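Local coordinates for protein KLLA0E08119p (Kluyveromyces lactis, PDB 3VA7) that probably carboxylates urea to urea-1-carboxylate with ATP, hydrogencarbonate and biotin, this piece carrying the biotin carboxylase, carboxyltransferase and biotin-carrier domains, at residues L987-P1001 and M1030-Y1044. Sequence-based numbering, arbitrary orientation.
Sequences LGLGDVFLGSPCAVP and MYMCIYNAEGSPGGY. With URE (urea), chain C; BTI (5-(hexahydro-2-oxo-1H-thieno[3,4-D]imidazol-6-yl)pentanal), chain B.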
loop_
_atom_site.group_PDB
_atom_site.type_symbol
_atom_site.label_atom_id
_atom_site.label_comp_id
_atom_site.label_asym_id
_atom_site.label_seq_id
_atom_site.Cartn_x
_atom_site.Cartn_y
_atom_site.Cartn_z
ATOM N N LEU A 987 6.202 4.902 -24.481
ATOM C CA LEU A 987 7.613 5.115 -24.784
ATOM C C LEU A 987 8.563 4.902 -23.592
ATOM O O LEU A 987 9.751 4.620 -23.802
ATOM C CB LEU A 987 7.823 6.498 -25.370
ATOM C CG LEU A 987 7.034 6.783 -26.650
ATOM C CD1 LEU A 987 7.222 8.236 -27.125
ATOM C CD2 LEU A 987 7.359 5.752 -27.748
ATOM N N GLY A 988 8.039 5.064 -22.365
ATOM C CA GLY A 988 8.768 4.930 -21.086
ATOM C C GLY A 988 7.797 4.782 -19.891
ATOM O O GLY A 988 6.599 5.005 -20.042
ATOM N N LEU A 989 8.286 4.380 -18.722
ATOM C CA LEU A 989 7.432 4.230 -17.529
ATOM C C LEU A 989 7.799 5.192 -16.420
ATOM O O LEU A 989 8.916 5.703 -16.341
ATOM C CB LEU A 989 7.489 2.814 -17.002
ATOM C CG LEU A 989 7.238 1.663 -17.979
ATOM C CD1 LEU A 989 7.288 0.363 -17.244
ATOM C CD2 LEU A 989 5.918 1.761 -18.708
ATOM N N GLY A 990 6.837 5.463 -15.558
ATOM C CA GLY A 990 6.992 6.375 -14.400
ATOM C C GLY A 990 6.837 7.829 -14.742
ATOM O O GLY A 990 7.555 8.656 -14.204
ATOM N N ASP A 991 5.925 8.140 -15.671
ATOM C CA ASP A 991 5.500 9.539 -15.943
ATOM C C ASP A 991 4.037 9.747 -15.477
ATOM O O ASP A 991 3.116 9.737 -16.290
ATOM C CB ASP A 991 5.551 9.761 -17.426
ATOM C CG ASP A 991 5.867 11.192 -17.791
ATOM O OD1 ASP A 991 5.609 12.122 -16.966
ATOM O OD2 ASP A 991 6.371 11.379 -18.932
ATOM N N VAL A 992 3.795 9.865 -14.183
ATOM C CA VAL A 992 4.833 10.006 -13.159
ATOM C C VAL A 992 4.368 9.017 -12.078
ATOM O O VAL A 992 3.158 8.912 -11.796
ATOM C CB VAL A 992 4.850 11.501 -12.827
ATOM C CG1 VAL A 992 3.866 11.925 -11.767
ATOM C CG2 VAL A 992 6.176 12.093 -12.762
ATOM N N PHE A 993 5.292 8.178 -11.607
ATOM C CA PHE A 993 5.075 7.182 -10.511
ATOM C C PHE A 993 4.455 5.914 -10.941
ATOM O O PHE A 993 3.624 5.883 -11.822
ATOM C CB PHE A 993 4.269 7.732 -9.300
ATOM C CG PHE A 993 4.875 8.978 -8.708
ATOM C CD1 PHE A 993 4.387 10.230 -9.051
ATOM C CD2 PHE A 993 6.010 8.891 -7.858
ATOM C CE1 PHE A 993 4.992 11.381 -8.550
ATOM C CE2 PHE A 993 6.620 10.024 -7.354
ATOM C CZ PHE A 993 6.114 11.281 -7.689
ATOM N N LEU A 994 4.815 4.884 -10.196
ATOM C CA LEU A 994 4.329 3.524 -10.326
ATOM C C LEU A 994 3.938 3.113 -11.755
ATOM O O LEU A 994 2.799 2.817 -12.052
ATOM C CB LEU A 994 3.250 3.278 -9.293
ATOM C CG LEU A 994 3.571 3.861 -7.895
ATOM C CD1 LEU A 994 2.344 3.673 -6.980
ATOM C CD2 LEU A 994 4.806 3.320 -7.220
ATOM N N GLY A 995 4.915 3.118 -12.646
ATOM C CA GLY A 995 4.696 2.626 -14.000
ATOM C C GLY A 995 3.725 3.412 -14.881
ATOM O O GLY A 995 3.278 2.904 -15.951
ATOM N N SER A 996 3.410 4.630 -14.429
ATOM C CA SER A 996 2.681 5.589 -15.202
ATOM C C SER A 996 3.359 5.802 -16.533
ATOM O O SER A 996 4.518 6.225 -16.558
ATOM C CB SER A 996 2.660 6.928 -14.493
ATOM O OG SER A 996 1.785 6.890 -13.391
ATOM N N PRO A 997 2.621 5.608 -17.646
ATOM C CA PRO A 997 3.243 5.640 -18.977
ATOM C C PRO A 997 3.399 7.016 -19.539
ATOM O O PRO A 997 2.660 7.901 -19.149
ATOM C CB PRO A 997 2.257 4.870 -19.850
ATOM C CG PRO A 997 0.932 5.157 -19.169
ATOM C CD PRO A 997 1.199 5.245 -17.689
ATOM N N CYS A 998 4.391 7.191 -20.416
ATOM C CA CYS A 998 4.417 8.290 -21.363
ATOM C C CYS A 998 4.264 7.725 -22.789
ATOM O O CYS A 998 5.115 7.007 -23.301
ATOM C CB CYS A 998 5.688 9.093 -21.203
ATOM S SG CYS A 998 5.892 10.486 -22.362
ATOM N N ALA A 999 3.154 8.034 -23.435
ATOM C CA ALA A 999 2.773 7.373 -24.652
ATOM C C ALA A 999 2.583 8.453 -25.674
ATOM O O ALA A 999 2.498 9.624 -25.294
ATOM C CB ALA A 999 1.475 6.599 -24.431
ATOM N N VAL A 1000 2.532 8.069 -26.956
ATOM C CA VAL A 1000 2.436 9.007 -28.075
ATOM C C VAL A 1000 1.548 8.427 -29.161
ATOM O O VAL A 1000 1.622 7.232 -29.453
ATOM C CB VAL A 1000 3.803 9.307 -28.685
ATOM C CG1 VAL A 1000 4.409 8.075 -29.337
ATOM C CG2 VAL A 1000 3.703 10.462 -29.662
ATOM N N PRO A 1001 0.655 9.244 -29.727
ATOM C CA PRO A 1001 -0.216 8.566 -30.667
ATOM C C PRO A 1001 0.600 8.050 -31.862
ATOM O O PRO A 1001 1.585 8.684 -32.265
ATOM C CB PRO A 1001 -1.203 9.669 -31.071
ATOM C CG PRO A 1001 -1.155 10.626 -29.985
ATOM C CD PRO A 1001 0.251 10.643 -29.505
ATOM N N MET A 1030 2.259 16.755 -26.943
ATOM C CA MET A 1030 1.618 15.653 -27.708
ATOM C C MET A 1030 1.539 14.292 -26.983
ATOM O O MET A 1030 1.021 13.324 -27.550
ATOM C CB MET A 1030 2.288 15.482 -29.048
ATOM C CG MET A 1030 3.377 14.458 -29.075
ATOM S SD MET A 1030 4.525 14.821 -30.426
ATOM C CE MET A 1030 5.568 13.353 -30.440
ATOM N N TYR A 1031 2.006 14.231 -25.735
ATOM C CA TYR A 1031 2.128 12.954 -25.061
ATOM C C TYR A 1031 0.939 12.686 -24.174
ATOM O O TYR A 1031 0.286 13.611 -23.692
ATOM C CB TYR A 1031 3.473 12.814 -24.272
ATOM C CG TYR A 1031 4.714 12.889 -25.159
ATOM C CD1 TYR A 1031 5.491 14.063 -25.189
ATOM C CD2 TYR A 1031 5.063 11.843 -26.015
ATOM C CE1 TYR A 1031 6.580 14.171 -25.982
ATOM C CE2 TYR A 1031 6.189 11.940 -26.859
ATOM C CZ TYR A 1031 6.944 13.109 -26.838
ATOM O OH TYR A 1031 8.058 13.296 -27.665
ATOM N N MET A 1032 0.686 11.397 -23.959
ATOM C CA MET A 1032 -0.387 10.938 -23.120
ATOM C C MET A 1032 0.153 10.210 -21.908
ATOM O O MET A 1032 1.089 9.436 -22.029
ATOM C CB MET A 1032 -1.247 9.990 -23.919
ATOM C CG MET A 1032 -2.388 9.477 -23.107
ATOM S SD MET A 1032 -2.093 7.825 -22.467
ATOM C CE MET A 1032 -2.570 8.182 -20.861
ATOM N N CYS A 1033 -0.451 10.429 -20.739
ATOM C CA CYS A 1033 -0.103 9.662 -19.527
ATOM C C CYS A 1033 -1.342 9.202 -18.763
ATOM O O CYS A 1033 -2.426 9.780 -18.910
ATOM C CB CYS A 1033 0.775 10.467 -18.595
ATOM S SG CYS A 1033 -0.121 11.682 -17.613
ATOM N N ILE A 1034 -1.186 8.129 -17.997
ATOM C CA ILE A 1034 -2.175 7.680 -17.040
ATOM C C ILE A 1034 -1.512 7.809 -15.679
ATOM O O ILE A 1034 -0.427 7.266 -15.474
ATOM C CB ILE A 1034 -2.576 6.236 -17.267
ATOM C CG1 ILE A 1034 -3.301 6.125 -18.599
ATOM C CG2 ILE A 1034 -3.442 5.775 -16.151
ATOM C CD1 ILE A 1034 -3.525 4.685 -19.081
ATOM N N TYR A 1035 -2.121 8.574 -14.767
ATOM C CA TYR A 1035 -1.529 8.758 -13.425
ATOM C C TYR A 1035 -1.820 7.504 -12.597
ATOM O O TYR A 1035 -2.924 7.339 -12.092
ATOM C CB TYR A 1035 -2.060 10.017 -12.744
ATOM C CG TYR A 1035 -1.586 11.312 -13.355
ATOM C CD1 TYR A 1035 -2.280 11.883 -14.417
ATOM C CD2 TYR A 1035 -0.454 11.988 -12.889
ATOM C CE1 TYR A 1035 -1.887 13.073 -15.021
ATOM C CE2 TYR A 1035 -0.029 13.239 -13.510
ATOM C CZ TYR A 1035 -0.769 13.744 -14.589
ATOM O OH TYR A 1035 -0.451 14.922 -15.264
ATOM N N ASN A 1036 -0.848 6.603 -12.483
ATOM C CA ASN A 1036 -1.110 5.325 -11.779
ATOM C C ASN A 1036 -1.291 5.430 -10.267
ATOM O O ASN A 1036 -1.773 4.476 -9.654
ATOM C CB ASN A 1036 -0.066 4.236 -12.103
ATOM C CG ASN A 1036 -0.189 3.724 -13.503
ATOM O OD1 ASN A 1036 -1.222 3.939 -14.157
ATOM N ND2 ASN A 1036 0.855 3.009 -13.987
ATOM N N ALA A 1037 -0.891 6.554 -9.668
ATOM C CA ALA A 1037 -0.983 6.715 -8.204
ATOM C C ALA A 1037 -1.962 7.814 -7.739
ATOM O O ALA A 1037 -2.063 8.873 -8.367
ATOM C CB ALA A 1037 0.377 6.986 -7.645
ATOM N N GLU A 1038 -2.627 7.568 -6.618
ATOM C CA GLU A 1038 -3.548 8.500 -6.019
ATOM C C GLU A 1038 -2.769 9.626 -5.296
ATOM O O GLU A 1038 -1.938 9.352 -4.452
ATOM C CB GLU A 1038 -4.420 7.745 -5.019
ATOM C CG GLU A 1038 -5.273 8.615 -4.093
ATOM C CD GLU A 1038 -6.258 9.521 -4.839
ATOM O OE1 GLU A 1038 -6.397 10.660 -4.390
ATOM O OE2 GLU A 1038 -6.871 9.117 -5.880
ATOM N N GLY A 1039 -3.076 10.889 -5.599
ATOM C CA GLY A 1039 -2.424 11.991 -4.901
ATOM C C GLY A 1039 -1.039 12.323 -5.454
ATOM O O GLY A 1039 -0.119 12.627 -4.694
ATOM N N SER A 1040 -0.858 12.254 -6.766
ATOM C CA SER A 1040 0.455 12.609 -7.303
ATOM C C SER A 1040 0.503 13.969 -7.965
ATOM O O SER A 1040 -0.451 14.375 -8.642
ATOM C CB SER A 1040 1.059 11.522 -8.241
ATOM O OG SER A 1040 0.132 11.103 -9.210
ATOM N N PRO A 1041 1.620 14.670 -7.776
ATOM C CA PRO A 1041 1.858 15.943 -8.472
ATOM C C PRO A 1041 1.759 15.609 -9.934
ATOM O O PRO A 1041 1.905 14.468 -10.283
ATOM C CB PRO A 1041 3.293 16.277 -8.083
ATOM C CG PRO A 1041 3.432 15.618 -6.674
ATOM C CD PRO A 1041 2.729 14.306 -6.877
ATOM N N GLY A 1042 1.451 16.559 -10.785
ATOM C CA GLY A 1042 1.192 16.220 -12.159
ATOM C C GLY A 1042 1.152 17.540 -12.882
ATOM O O GLY A 1042 0.825 18.576 -12.288
ATOM N N GLY A 1043 1.459 17.511 -14.173
ATOM C CA GLY A 1043 1.625 18.727 -14.924
ATOM C C GLY A 1043 0.917 18.614 -16.248
ATOM O O GLY A 1043 0.783 19.626 -16.952
ATOM N N TYR A 1044 0.473 17.417 -16.616
ATOM C CA TYR A 1044 -0.259 17.253 -17.908
ATOM C C TYR A 1044 -1.706 17.848 -17.869
ATOM O O TYR A 1044 -2.319 17.951 -16.789
ATOM C CB TYR A 1044 -0.352 15.785 -18.285
ATOM C CG TYR A 1044 0.877 15.172 -18.935
ATOM C CD1 TYR A 1044 0.735 14.243 -19.991
ATOM C CD2 TYR A 1044 2.175 15.460 -18.487
ATOM C CE1 TYR A 1044 1.840 13.664 -20.589
ATOM C CE2 TYR A 1044 3.290 14.850 -19.060
ATOM C CZ TYR A 1044 3.109 13.959 -20.118
ATOM O OH TYR A 1044 4.196 13.361 -20.725
HETATM C C URE C . 3.014 14.390 -15.556
HETATM O O URE C . 2.723 13.246 -15.988
HETATM N N1 URE C . 2.211 15.074 -14.780
HETATM N N2 URE C . 4.136 15.074 -15.825
HETATM C C11 BTI B . 6.131 18.676 -5.249
HETATM O O11 BTI B . 5.145 19.271 -5.783
HETATM C C10 BTI B . 7.217 17.873 -6.028
HETATM C C9 BTI B . 6.878 17.819 -7.516
HETATM C C8 BTI B . 7.993 17.345 -8.438
HETATM C C7 BTI B . 7.838 17.754 -9.918
HETATM C C2 BTI B . 6.484 17.460 -10.530
HETATM S S1 BTI B . 6.066 15.742 -10.487
HETATM C C6 BTI B . 4.945 15.851 -11.837
HETATM C C5 BTI B . 5.358 17.024 -12.698
HETATM N N3 BTI B . 6.089 16.382 -13.759
HETATM C C3 BTI B . 7.366 16.645 -13.678
HETATM O O3 BTI B . 8.252 16.222 -14.557
HETATM N N2 BTI B . 7.651 17.415 -12.648
HETATM C C4 BTI B . 6.430 17.866 -11.993
HETATM O O HOH W 1 0.639 8.942 -10.821
#
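Ala999 and Met1032 form an antiparallel hydrogen-bonded pair: Ala999 N gives a hydrogen to Met1032 O at 2.9 Å and Met1032 N gives one to Ala999 O. Beyond this pair the two chains stay close as far as Ser996 and Asn1036, where the bonds run between side chain and main chain. Asn1036 lies with CG anti to its carbonyl carbon (chi1 -71°), which turns its amide over the turn 993-996; ND2 gives a hydrogen to Leu994 O at 2.7 Å, the acceptor lying in the amide plane, while OD1 is bound by Ala1053 N. Asn1036 N also points almost straight at Ser996 OG (2.8 Å, 170°). Water 1 ties the loops further, donating to Val992 O, accepting from Ala1037 N at 3.1 Å and meeting Ser1040 OG.

Urea lies between Asp991 on one segment and Cys1033, Tyr1035 and Gly1042-Tyr1044 on the other. Its N1 makes a weak bond to Tyr1035 OH (2.7 Å, 130°), near the plane of the ring, and the same hydroxyl accepts from Tyr1044 N and is hydrogen-bonded to Arg1017 NH2. A phenylalanine at Tyr1035 would probably leave urea N1, Tyr1044 N and Arg1017 without this shared oxygen. Asp991 OD1 stands 3.2 Å from urea O; Tyr1044, whose hydroxyl is bonded to Asp728, brings CD2 within 3.2 Å of the urea carbon. With Pro1041 and Gly1042 beside the biotin group, strand 1031-1034 and the loops beside it line the urea site of the carboxyltransferase domain, where substrate and biotin meet.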